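Long-range contacts in alpha-L-arabinosidase (Xanthomonas axonopodis pv. citri, PDB 6D25), which probably hydrolyses alpha-L-arabinofuranosyl side groups of arabinoxylans as a family GH51 enzyme that copes with internally di-substituted chains: residues V29-T34 against Q415-R420; T291-L296 against T424-V429; A454-Q459 against V507-H512; E469-T474 against P492-G497. All coordinates share one frame; numbering follows the deposited sequence.

Contact 1 (V29-T34 against Q415-R420); sequences VKVNGT and QTPQYR
The flat groups that join here are the backbone peptides of Asn32 and Gln415, which pair antiparallel in the beta sandwich of the C-terminal domain, where the N-terminal strand 29-36 is taken into the sheet. Gln415 N donates to Asn32 O at 2.7 Å; the return bond, from Asn32 N to Gln415 O, is longer at 3.2 Å. Further along, the Arg420 guanidinium has Gln418 CB of the same segment over one face, 3.7 Å above the plane and offset toward the rim, while its NE bonds to Gln425 OE1. Past the paired residues the contact is mostly packing: Val29 CG1 meets Pro417 CG at 3.9 Å. Val31 runs alongside Thr416, with CG2 lying 3.7 Å from Thr416 OG1. A chi1 of 178° swings that hydroxyl round beside its own carbonyl carbon, where it donates to Pro417 O at 2.9 Å, in the carbonyl plane and on a lone pair; the same oxygen also bonds with Val429 N. At the far end a water links the segments, accepting from Gln415 NE2 at 2.6 Å and lying 3.0 Å from Thr34 OG1.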
loop_
_atom_site.group_PDB
_atom_site.type_symbol
_atom_site.label_atom_id
_atom_site.label_comp_id
_atom_site.label_asym_id
_atom_site.label_seq_id
_atom_site.Cartn_x
_atom_site.Cartn_y
_atom_site.Cartn_z
ATOM N N VAL A 29 52.617 0.959 27.246
ATOM C CA VAL A 29 52.408 2.013 26.245
ATOM C C VAL A 29 52.164 3.392 26.927
ATOM O O VAL A 29 51.574 3.445 28.023
ATOM C CB VAL A 29 51.228 1.453 25.407
ATOM C CG1 VAL A 29 50.149 2.426 25.025
ATOM C CG2 VAL A 29 51.743 0.680 24.211
ATOM N N LYS A 30 52.566 4.502 26.287
ATOM C CA LYS A 30 52.322 5.834 26.787
ATOM C C LYS A 30 51.276 6.557 25.944
ATOM O O LYS A 30 51.374 6.607 24.699
ATOM C CB LYS A 30 53.627 6.640 26.741
ATOM C CG LYS A 30 54.648 6.175 27.759
ATOM C CD LYS A 30 56.094 6.338 27.300
ATOM C CE LYS A 30 57.065 5.834 28.351
ATOM N NZ LYS A 30 58.239 5.133 27.766
ATOM N N VAL A 31 50.319 7.161 26.616
ATOM C CA VAL A 31 49.278 7.943 25.944
ATOM C C VAL A 31 49.253 9.326 26.611
ATOM O O VAL A 31 49.217 9.419 27.851
ATOM C CB VAL A 31 47.910 7.237 26.060
ATOM C CG1 VAL A 31 46.771 8.024 25.445
ATOM C CG2 VAL A 31 47.930 5.866 25.437
ATOM N N ASN A 32 49.212 10.377 25.801
ATOM C CA ASN A 32 49.113 11.753 26.271
ATOM C C ASN A 32 47.777 12.312 25.789
ATOM O O ASN A 32 47.327 11.979 24.711
ATOM C CB ASN A 32 50.243 12.647 25.748
ATOM C CG ASN A 32 51.596 12.190 26.264
ATOM O OD1 ASN A 32 51.762 12.024 27.470
ATOM N ND2 ASN A 32 52.542 11.906 25.373
ATOM N N GLY A 33 47.165 13.175 26.556
ATOM C CA GLY A 33 45.894 13.743 26.122
ATOM C C GLY A 33 45.639 15.113 26.734
ATOM O O GLY A 33 46.362 15.554 27.630
ATOM N N THR A 34 44.576 15.740 26.231
ATOM C CA THR A 34 44.150 17.044 26.689
ATOM C C THR A 34 42.631 17.031 26.884
ATOM O O THR A 34 41.900 16.598 25.981
ATOM C CB THR A 34 44.564 18.133 25.690
ATOM O OG1 THR A 34 45.981 18.066 25.555
ATOM C CG2 THR A 34 44.229 19.528 26.163
ATOM N N GLN A 415 46.473 11.252 22.271
ATOM C CA GLN A 415 47.526 10.840 21.355
ATOM C C GLN A 415 48.013 9.458 21.799
ATOM O O GLN A 415 48.660 9.331 22.812
ATOM C CB GLN A 415 48.658 11.863 21.303
ATOM C CG GLN A 415 48.228 13.072 20.474
ATOM C CD GLN A 415 47.969 14.296 21.316
ATOM O OE1 GLN A 415 48.873 14.729 22.029
ATOM N NE2 GLN A 415 46.765 14.874 21.224
ATOM N N THR A 416 47.578 8.460 21.061
ATOM C CA THR A 416 47.703 7.059 21.440
ATOM C C THR A 416 48.432 6.344 20.303
ATOM O O THR A 416 48.147 6.607 19.141
ATOM C CB THR A 416 46.337 6.407 21.738
ATOM O OG1 THR A 416 46.574 5.043 22.058
ATOM C CG2 THR A 416 45.335 6.466 20.612
ATOM N N PRO A 417 49.316 5.409 20.642
ATOM C CA PRO A 417 49.803 4.479 19.641
ATOM C C PRO A 417 48.666 3.528 19.235
ATOM O O PRO A 417 47.619 3.460 19.922
ATOM C CB PRO A 417 50.937 3.662 20.281
ATOM C CG PRO A 417 51.060 4.189 21.686
ATOM C CD PRO A 417 49.865 5.078 21.960
ATOM N N GLN A 418 48.893 2.802 18.145
ATOM C CA GLN A 418 48.002 1.717 17.776
ATOM C C GLN A 418 48.350 0.466 18.575
ATOM O O GLN A 418 49.509 0.201 18.896
ATOM C CB GLN A 418 48.081 1.419 16.280
ATOM C CG GLN A 418 47.652 2.589 15.401
ATOM C CD GLN A 418 46.165 2.829 15.477
ATOM O OE1 GLN A 418 45.360 2.051 14.966
ATOM N NE2 GLN A 418 45.776 3.920 16.099
ATOM N N TYR A 419 47.305 -0.285 18.899
ATOM C CA TYR A 419 47.403 -1.669 19.315
ATOM C C TYR A 419 47.273 -2.536 18.058
ATOM O O TYR A 419 46.260 -2.427 17.356
ATOM C CB TYR A 419 46.293 -1.980 20.319
ATOM C CG TYR A 419 45.943 -3.434 20.533
ATOM C CD1 TYR A 419 46.921 -4.426 20.634
ATOM C CD2 TYR A 419 44.625 -3.806 20.708
ATOM C CE1 TYR A 419 46.576 -5.748 20.865
ATOM C CE2 TYR A 419 44.259 -5.118 20.933
ATOM C CZ TYR A 419 45.242 -6.090 21.036
ATOM O OH TYR A 419 44.848 -7.372 21.286
ATOM N N ARG A 420 48.291 -3.344 17.776
ATOM C CA ARG A 420 48.297 -4.149 16.547
ATOM C C ARG A 420 48.425 -5.624 16.924
ATOM O O ARG A 420 49.220 -5.980 17.782
ATOM C CB ARG A 420 49.500 -3.843 15.645
ATOM C CG ARG A 420 49.769 -2.367 15.422
ATOM C CD ARG A 420 50.736 -2.160 14.244
ATOM N NE ARG A 420 50.550 -0.842 13.646
ATOM C CZ ARG A 420 51.181 0.252 14.044
ATOM N NH1 ARG A 420 50.746 1.451 13.675
ATOM N NH2 ARG A 420 52.213 0.124 14.859
HETATM O O HOH W 1 46.663 16.038 23.493
#

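Contact 2 (T291-L296 against T424-V429); sequences TLSRTL and TQVPAV
Ser293, Leu296 and Val426 carry a helix-on-strand contact between the two domains of the enzyme: helix 285-312, which follows strand 262-269 of the (beta/alpha)8 barrel, lies against strand 424-435 of the C-terminal beta sandwich. The short axes approach to 8.4 Å at an angle of 61°, and side chains and one water make the contact. Apolar packing does most of the work. Val426 CG1 turns away from its own carbonyl carbon (chi1 -63°) and comes down on the helix backbone, 3.7 Å from Ser293 CA. Thr424 CG2 presses on the same serine, at 3.8 Å from Ser293 CB. One turn on, Leu296 crosses Val426 at about a right angle, its CD1 lying 4.1 Å from Val426 CB, and the same methyl meets Pro427 CD at 3.8 Å. Leu448 packs on Leu292, Leu296 and Val426 and so fills in between helix and strand, while Ile289, a turn earlier, touches Thr424 and Val426. The polar link is indirect. A water bridges helix side chain and strand backbone: it sits 2.5 Å from Ser293 OG and donates to Gln425 O at 2.7 Å.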
loop_
_atom_site.group_PDB
_atom_site.type_symbol
_atom_site.label_atom_id
_atom_site.label_comp_id
_atom_site.label_asym_id
_atom_site.label_seq_id
_atom_site.Cartn_x
_atom_site.Cartn_y
_atom_site.Cartn_z
ATOM N N THR A 291 36.834 -7.940 16.812
ATOM C CA THR A 291 35.565 -7.452 17.324
ATOM C C THR A 291 35.634 -5.942 17.610
ATOM O O THR A 291 34.732 -5.187 17.250
ATOM C CB THR A 291 35.155 -8.220 18.591
ATOM O OG1 THR A 291 35.124 -9.607 18.295
ATOM C CG2 THR A 291 33.819 -7.783 19.117
ATOM N N LEU A 292 36.708 -5.500 18.265
ATOM C CA LEU A 292 36.832 -4.109 18.603
ATOM C C LEU A 292 37.025 -3.254 17.336
ATOM O O LEU A 292 36.497 -2.152 17.236
ATOM C CB LEU A 292 37.984 -3.928 19.607
ATOM C CG LEU A 292 37.839 -4.694 20.922
ATOM C CD1 LEU A 292 38.963 -4.330 21.887
ATOM C CD2 LEU A 292 36.468 -4.434 21.563
ATOM N N SER A 293 37.802 -3.758 16.380
ATOM C CA SER A 293 37.989 -3.083 15.100
ATOM C C SER A 293 36.633 -2.888 14.411
ATOM O O SER A 293 36.285 -1.775 13.938
ATOM C CB SER A 293 38.927 -3.851 14.231
ATOM O OG SER A 293 39.156 -3.171 13.009
ATOM N N ARG A 294 35.849 -3.946 14.353
ATOM C CA ARG A 294 34.539 -3.858 13.738
ATOM C C ARG A 294 33.631 -2.881 14.490
ATOM O O ARG A 294 32.867 -2.161 13.838
ATOM C CB ARG A 294 33.887 -5.237 13.626
ATOM C CG ARG A 294 34.395 -5.994 12.407
ATOM C CD ARG A 294 33.857 -7.396 12.329
ATOM N NE ARG A 294 34.233 -8.095 11.097
ATOM C CZ ARG A 294 33.457 -8.161 10.014
ATOM N NH1 ARG A 294 33.910 -8.789 8.947
ATOM N NH2 ARG A 294 32.240 -7.620 10.016
ATOM N N THR A 295 33.692 -2.844 15.815
ATOM C CA THR A 295 32.740 -1.983 16.534
ATOM C C THR A 295 33.081 -0.505 16.265
ATOM O O THR A 295 32.202 0.341 16.198
ATOM C CB THR A 295 32.637 -2.344 18.020
ATOM O OG1 THR A 295 31.291 -2.098 18.458
ATOM C CG2 THR A 295 33.566 -1.528 18.882
ATOM N N LEU A 296 34.370 -0.216 16.087
ATOM C CA LEU A 296 34.822 1.162 15.920
ATOM C C LEU A 296 34.366 1.776 14.580
ATOM O O LEU A 296 34.376 3.005 14.426
ATOM C CB LEU A 296 36.345 1.210 16.051
ATOM C CG LEU A 296 36.856 1.141 17.497
ATOM C CD1 LEU A 296 38.366 0.942 17.506
ATOM C CD2 LEU A 296 36.527 2.401 18.236
ATOM N N THR A 424 45.563 -6.495 11.985
ATOM C CA THR A 424 44.536 -5.566 12.487
ATOM C C THR A 424 45.161 -4.565 13.455
ATOM O O THR A 424 46.036 -4.924 14.244
ATOM C CB THR A 424 43.404 -6.335 13.179
ATOM O OG1 THR A 424 42.864 -7.193 12.181
ATOM C CG2 THR A 424 42.293 -5.469 13.724
ATOM N N GLN A 425 44.724 -3.306 13.357
ATOM C CA GLN A 425 45.139 -2.299 14.310
ATOM C C GLN A 425 43.934 -1.472 14.749
ATOM O O GLN A 425 43.025 -1.208 13.978
ATOM C CB GLN A 425 46.256 -1.405 13.778
ATOM C CG GLN A 425 45.930 -0.563 12.575
ATOM C CD GLN A 425 47.167 0.236 12.201
ATOM O OE1 GLN A 425 48.323 -0.207 12.360
ATOM N NE2 GLN A 425 46.940 1.461 11.763
ATOM N N VAL A 426 43.977 -1.098 16.022
ATOM C CA VAL A 426 43.004 -0.199 16.658
ATOM C C VAL A 426 43.772 0.764 17.560
ATOM O O VAL A 426 44.908 0.503 17.899
ATOM C CB VAL A 426 41.970 -0.999 17.458
ATOM C CG1 VAL A 426 41.157 -1.915 16.558
ATOM C CG2 VAL A 426 42.612 -1.794 18.594
ATOM N N PRO A 427 43.148 1.872 17.961
ATOM C CA PRO A 427 43.789 2.707 18.984
ATOM C C PRO A 427 44.022 1.895 20.270
ATOM O O PRO A 427 43.140 1.154 20.678
ATOM C CB PRO A 427 42.822 3.893 19.215
ATOM C CG PRO A 427 41.506 3.416 18.644
ATOM C CD PRO A 427 41.884 2.496 17.503
ATOM N N ALA A 428 45.206 2.038 20.883
ATOM C CA ALA A 428 45.499 1.352 22.112
ATOM C C ALA A 428 44.525 1.807 23.223
ATOM O O ALA A 428 44.056 0.990 24.005
ATOM C CB ALA A 428 46.924 1.586 22.513
ATOM N N VAL A 429 44.266 3.114 23.287
ATOM C CA VAL A 429 43.376 3.677 24.298
ATOM C C VAL A 429 42.388 4.611 23.613
ATOM O O VAL A 429 42.721 5.337 22.661
ATOM C CB VAL A 429 44.170 4.418 25.392
ATOM C CG1 VAL A 429 43.269 5.143 26.392
ATOM C CG2 VAL A 429 45.111 3.463 26.139
HETATM O O HOH W 2 40.573 -1.155 12.900
#

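Contact 3 (A454-Q459 against V507-H512); sequences ATVSVQ and VALPAH
In both Val456 (chi1 -173°) and Val507, CG1 stands opposite the backbone N and CG2 opposite the carbonyl carbon, and Leu509 likewise swings CG away from its own N (chi1 -170°). The strand geometry puts all three on one face of an antiparallel strand pair in the C-terminal beta sandwich, and these torsions set where their branches lie on it. Segments 454-459 and 507-509 run at 151° to each other, and the face bearing Ala454, Val456, Val507 and Leu509 turns into the buried interior. Leu445 of strand 441-447 packs against Val456, Val507 and Leu509 on that face. Within the pair, Val456 and Val507 sit directly opposite each other, CB to CB at 4.2 Å. Val456 CG2 then slants across to Leu509 CD2, 4.0 Å away, closing the diagonal between the two hydrogen-bonded pairs on this face. Ala454 adds its single methyl, CB lying 4.4 Å from Leu509 CB. On the reverse face Thr455 stands opposite Ala508, a non-hydrogen-bonded pair at which Thr455 CA comes 3.5 Å from Val507 O in a CA-H...O contact.

The backbone ladder is complete on both hydrogen-bonded pairs. Val456 N donates to Val507 O and Val507 N to Val456 O, and Ala454 and Leu509 exchange the same two bonds, all four at 2.8 Å from N to O. The outward peptide edge of 454-459 pairs in parallel with strand 29-36 through Thr455 and Ser457, so the strand is gripped on both sides. The last rung takes an extra donor: Leu509 O, besides Ala454 N, accepts from the side-chain amide ND2 of Asn447.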
loop_
_atom_site.group_PDB
_atom_site.type_symbol
_atom_site.label_atom_id
_atom_site.label_comp_id
_atom_site.label_asym_id
_atom_site.label_seq_id
_atom_site.Cartn_x
_atom_site.Cartn_y
_atom_site.Cartn_z
ATOM N N ALA A 454 48.761 0.589 29.958
ATOM C CA ALA A 454 49.066 1.898 29.422
ATOM C C ALA A 454 49.228 2.897 30.578
ATOM O O ALA A 454 48.619 2.750 31.662
ATOM C CB ALA A 454 47.989 2.342 28.467
ATOM N N THR A 455 50.089 3.881 30.349
ATOM C CA THR A 455 50.171 5.047 31.204
ATOM C C THR A 455 49.515 6.215 30.467
ATOM O O THR A 455 49.999 6.571 29.382
ATOM C CB THR A 455 51.615 5.416 31.542
ATOM O OG1 THR A 455 52.174 4.244 32.129
ATOM C CG2 THR A 455 51.719 6.574 32.517
ATOM N N VAL A 456 48.447 6.765 31.023
ATOM C CA VAL A 456 47.737 7.835 30.361
ATOM C C VAL A 456 47.954 9.129 31.156
ATOM O O VAL A 456 47.713 9.182 32.359
ATOM C CB VAL A 456 46.248 7.507 30.203
ATOM C CG1 VAL A 456 45.545 8.564 29.361
ATOM C CG2 VAL A 456 46.026 6.147 29.572
ATOM N N SER A 457 48.407 10.171 30.473
ATOM C CA SER A 457 48.687 11.444 31.098
ATOM C C SER A 457 47.830 12.530 30.427
ATOM O O SER A 457 48.009 12.822 29.256
ATOM C CB SER A 457 50.152 11.731 30.989
ATOM O OG SER A 457 50.439 13.002 31.524
ATOM N N VAL A 458 46.840 13.027 31.168
ATOM C CA VAL A 458 45.856 13.970 30.627
ATOM C C VAL A 458 46.078 15.343 31.273
ATOM O O VAL A 458 45.929 15.516 32.493
ATOM C CB VAL A 458 44.425 13.497 30.895
ATOM C CG1 VAL A 458 43.419 14.463 30.305
ATOM C CG2 VAL A 458 44.193 12.079 30.404
ATOM N N GLN A 459 46.398 16.295 30.411
ATOM C CA GLN A 459 46.474 17.714 30.756
ATOM C C GLN A 459 45.030 18.264 30.815
ATOM O O GLN A 459 44.308 18.195 29.829
ATOM C CB GLN A 459 47.315 18.391 29.676
ATOM C CG GLN A 459 47.414 19.900 29.802
ATOM C CD GLN A 459 48.424 20.317 30.844
ATOM O OE1 GLN A 459 49.304 19.545 31.247
ATOM N NE2 GLN A 459 48.280 21.556 31.272
ATOM N N VAL A 507 47.068 8.221 34.854
ATOM C CA VAL A 507 46.307 6.991 35.020
ATOM C C VAL A 507 47.194 5.795 34.639
ATOM O O VAL A 507 47.679 5.716 33.518
ATOM C CB VAL A 507 45.050 7.014 34.148
ATOM C CG1 VAL A 507 44.171 5.796 34.425
ATOM C CG2 VAL A 507 44.239 8.284 34.318
ATOM N N ALA A 508 47.363 4.872 35.557
ATOM C CA ALA A 508 47.918 3.537 35.263
ATOM C C ALA A 508 46.749 2.624 34.866
ATOM O O ALA A 508 45.938 2.195 35.697
ATOM C CB ALA A 508 48.697 3.014 36.457
ATOM N N LEU A 509 46.615 2.416 33.565
ATOM C CA LEU A 509 45.421 1.784 32.980
ATOM C C LEU A 509 45.750 0.334 32.611
ATOM O O LEU A 509 46.553 0.090 31.681
ATOM C CB LEU A 509 45.041 2.588 31.738
ATOM C CG LEU A 509 43.696 2.241 31.131
ATOM C CD1 LEU A 509 42.569 2.410 32.148
ATOM C CD2 LEU A 509 43.420 3.089 29.889
ATOM N N PRO A 510 45.189 -0.631 33.339
ATOM C CA PRO A 510 45.529 -2.025 33.020
ATOM C C PRO A 510 45.038 -2.444 31.626
ATOM O O PRO A 510 44.123 -1.821 31.038
ATOM C CB PRO A 510 44.806 -2.877 34.096
ATOM C CG PRO A 510 44.580 -1.900 35.233
ATOM C CD PRO A 510 44.316 -0.587 34.510
ATOM N N ALA A 511 45.656 -3.500 31.122
ATOM C CA ALA A 511 45.215 -4.143 29.854
ATOM C C ALA A 511 43.722 -4.467 29.941
ATOM O O ALA A 511 43.210 -4.731 31.024
ATOM C CB ALA A 511 46.050 -5.375 29.603
ATOM N N HIS A 512 43.031 -4.449 28.794
ATOM C CA HIS A 512 41.661 -4.909 28.658
ATOM C C HIS A 512 40.773 -4.408 29.820
ATOM O O HIS A 512 40.137 -5.197 30.527
ATOM C CB HIS A 512 41.611 -6.428 28.486
ATOM C CG HIS A 512 42.176 -7.264 29.598
ATOM N ND1 HIS A 512 43.342 -7.983 29.435
ATOM C CD2 HIS A 512 41.708 -7.580 30.823
ATOM C CE1 HIS A 512 43.579 -8.702 30.521
ATOM N NE2 HIS A 512 42.614 -8.461 31.403
#

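Contact 4 (E469-T474 against P492-G497); sequences EGQILT and PVAFKG
Ile472 and Phe495 lean across each other at a slant, the isoleucine CB lying 3.9 Å from Phe495 CD1 and its CD1 reaching the same ring carbon. Its own segment covers the ring too: Gly497 N sits 3.4 Å above one face, over the centre. Ile472 CG2 points between its backbone N and carbonyl carbon, which brings it to Val493 CG2 at 3.7 Å; these two residues form a hydrogen-bonded antiparallel pair of strands 468-473 and 493-494, in the C-terminal beta sandwich. Leu473 and Pro492 run side by side, with Leu473 CD1 against Pro492 CD at 3.8 Å. Gln471 is bent at chi2 (-85°), folding its amide back over the opposite backbone: OE1 comes 3.5 Å from Val493 C and NE2 lies 3.4 Å from Ala494 CA. The backbone bonds are uneven. Ile472 and Val493 exchange two ordinary bonds, whereas Phe495 N approaches Gly470 O at 2.9 Å from 47° out of the carbonyl plane. A water accepting from Gly470 N and donating to Phe495 O stands in for the return bond of the same pair. Thus a short strand is held by a few backbone bonds and by apolar cover, with water standing in where the second direct bond is missing.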
loop_
_atom_site.group_PDB
_atom_site.type_symbol
_atom_site.label_atom_id
_atom_site.label_comp_id
_atom_site.label_asym_id
_atom_site.label_seq_id
_atom_site.Cartn_x
_atom_site.Cartn_y
_atom_site.Cartn_z
ATOM N N GLU A 469 38.702 10.001 41.913
ATOM C CA GLU A 469 38.370 8.661 42.315
ATOM C C GLU A 469 37.781 7.964 41.099
ATOM O O GLU A 469 37.478 8.594 40.082
ATOM C CB GLU A 469 37.426 8.684 43.517
ATOM C CG GLU A 469 36.120 9.370 43.239
ATOM C CD GLU A 469 35.137 9.393 44.403
ATOM O OE1 GLU A 469 33.932 9.199 44.163
ATOM O OE2 GLU A 469 35.568 9.617 45.524
ATOM N N GLY A 470 37.525 6.676 41.196
ATOM C CA GLY A 470 36.985 6.021 40.023
ATOM C C GLY A 470 36.670 4.573 40.254
ATOM O O GLY A 470 36.924 4.024 41.324
ATOM N N GLN A 471 36.133 3.978 39.191
ATOM C CA GLN A 471 35.833 2.575 39.148
ATOM C C GLN A 471 36.476 1.937 37.914
ATOM O O GLN A 471 36.687 2.595 36.906
ATOM C CB GLN A 471 34.309 2.407 39.072
ATOM C CG GLN A 471 33.572 2.876 40.313
ATOM C CD GLN A 471 33.494 1.818 41.390
ATOM O OE1 GLN A 471 32.908 0.729 41.234
ATOM N NE2 GLN A 471 34.070 2.144 42.532
ATOM N N ILE A 472 36.778 0.653 38.032
ATOM C CA ILE A 472 37.402 -0.119 36.955
ATOM C C ILE A 472 36.568 -1.371 36.716
ATOM O O ILE A 472 36.175 -2.044 37.654
ATOM C CB ILE A 472 38.877 -0.479 37.229
ATOM C CG1 ILE A 472 39.468 -1.250 36.043
ATOM C CG2 ILE A 472 39.070 -1.218 38.562
ATOM C CD1 ILE A 472 40.991 -1.317 36.049
ATOM N N LEU A 473 36.329 -1.627 35.441
ATOM C CA LEU A 473 35.750 -2.866 34.982
ATOM C C LEU A 473 36.797 -3.624 34.156
ATOM O O LEU A 473 37.237 -3.130 33.110
ATOM C CB LEU A 473 34.510 -2.558 34.154
ATOM C CG LEU A 473 33.654 -3.765 33.762
ATOM C CD1 LEU A 473 33.064 -4.429 35.027
ATOM C CD2 LEU A 473 32.510 -3.304 32.870
ATOM N N THR A 474 37.193 -4.780 34.680
ATOM C CA THR A 474 38.177 -5.635 34.057
ATOM C C THR A 474 37.940 -7.059 34.584
ATOM O O THR A 474 36.972 -7.322 35.323
ATOM C CB THR A 474 39.615 -5.115 34.270
ATOM O OG1 THR A 474 40.527 -5.825 33.421
ATOM C CG2 THR A 474 40.089 -5.227 35.696
ATOM N N PRO A 492 32.359 -4.025 38.459
ATOM C CA PRO A 492 33.179 -2.873 38.707
ATOM C C PRO A 492 33.606 -2.823 40.178
ATOM O O PRO A 492 32.838 -3.201 41.036
ATOM C CB PRO A 492 32.318 -1.667 38.292
ATOM C CG PRO A 492 30.913 -2.163 38.344
ATOM C CD PRO A 492 30.991 -3.662 38.162
ATOM N N VAL A 493 34.815 -2.348 40.419
ATOM C CA VAL A 493 35.339 -2.149 41.757
ATOM C C VAL A 493 36.061 -0.799 41.803
ATOM O O VAL A 493 36.343 -0.203 40.734
ATOM C CB VAL A 493 36.294 -3.299 42.143
ATOM C CG1 VAL A 493 35.584 -4.637 42.181
ATOM C CG2 VAL A 493 37.570 -3.320 41.259
ATOM N N ALA A 494 36.391 -0.355 43.010
ATOM C CA ALA A 494 37.127 0.897 43.175
ATOM C C ALA A 494 38.462 0.835 42.424
ATOM O O ALA A 494 39.167 -0.160 42.481
ATOM C CB ALA A 494 37.327 1.221 44.642
ATOM N N PHE A 495 38.781 1.892 41.697
ATOM C CA PHE A 495 40.012 1.994 40.942
ATOM C C PHE A 495 40.971 2.919 41.693
ATOM O O PHE A 495 40.610 4.050 42.027
ATOM C CB PHE A 495 39.752 2.593 39.557
ATOM C CG PHE A 495 40.984 2.812 38.707
ATOM C CD1 PHE A 495 41.811 1.756 38.391
ATOM C CD2 PHE A 495 41.283 4.067 38.183
ATOM C CE1 PHE A 495 42.925 1.945 37.584
ATOM C CE2 PHE A 495 42.409 4.262 37.389
ATOM C CZ PHE A 495 43.220 3.194 37.084
ATOM N N LYS A 496 42.198 2.460 41.870
ATOM C CA LYS A 496 43.203 3.169 42.691
ATOM C C LYS A 496 44.353 3.695 41.830
ATOM O O LYS A 496 45.283 4.204 42.392
ATOM C CB LYS A 496 43.685 2.221 43.804
ATOM C CG LYS A 496 42.616 2.066 44.873
ATOM C CD LYS A 496 42.527 0.693 45.540
ATOM C CE LYS A 496 41.123 0.447 46.111
ATOM N NZ LYS A 496 40.684 -0.978 46.080
ATOM N N GLY A 497 44.266 3.613 40.501
ATOM C CA GLY A 497 45.420 3.899 39.657
ATOM C C GLY A 497 45.411 5.284 38.999
ATOM O O GLY A 497 46.214 5.546 38.117
HETATM O O HOH W 3 38.728 5.198 43.522
#

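Overall arrangement
All four contacts reach the mixed sheet of the C-terminal beta sandwich; contact 2 also brings in helix 285-312 of the barrel. Contacts 1 and 3 are closest, their centres 9 Å apart, because strand 29-36 lies between strands 407-421 and 454-461. Contacts 1 and 2 (13 Å between centres) meet where strands 407-421 and 424-435 lie side by side, and contacts 3 and 4 (12 Å) touch through Gly497 and Ala508. Contacts 2 and 4 lie farthest apart, at 23 Å between centres. Along the chain, contacts 1 and 2 interleave, while contact 4 falls within the span of contact 3. The chain's beginning and end are thereby woven into one domain, and contact 2 is one place where that domain rests on the barrel.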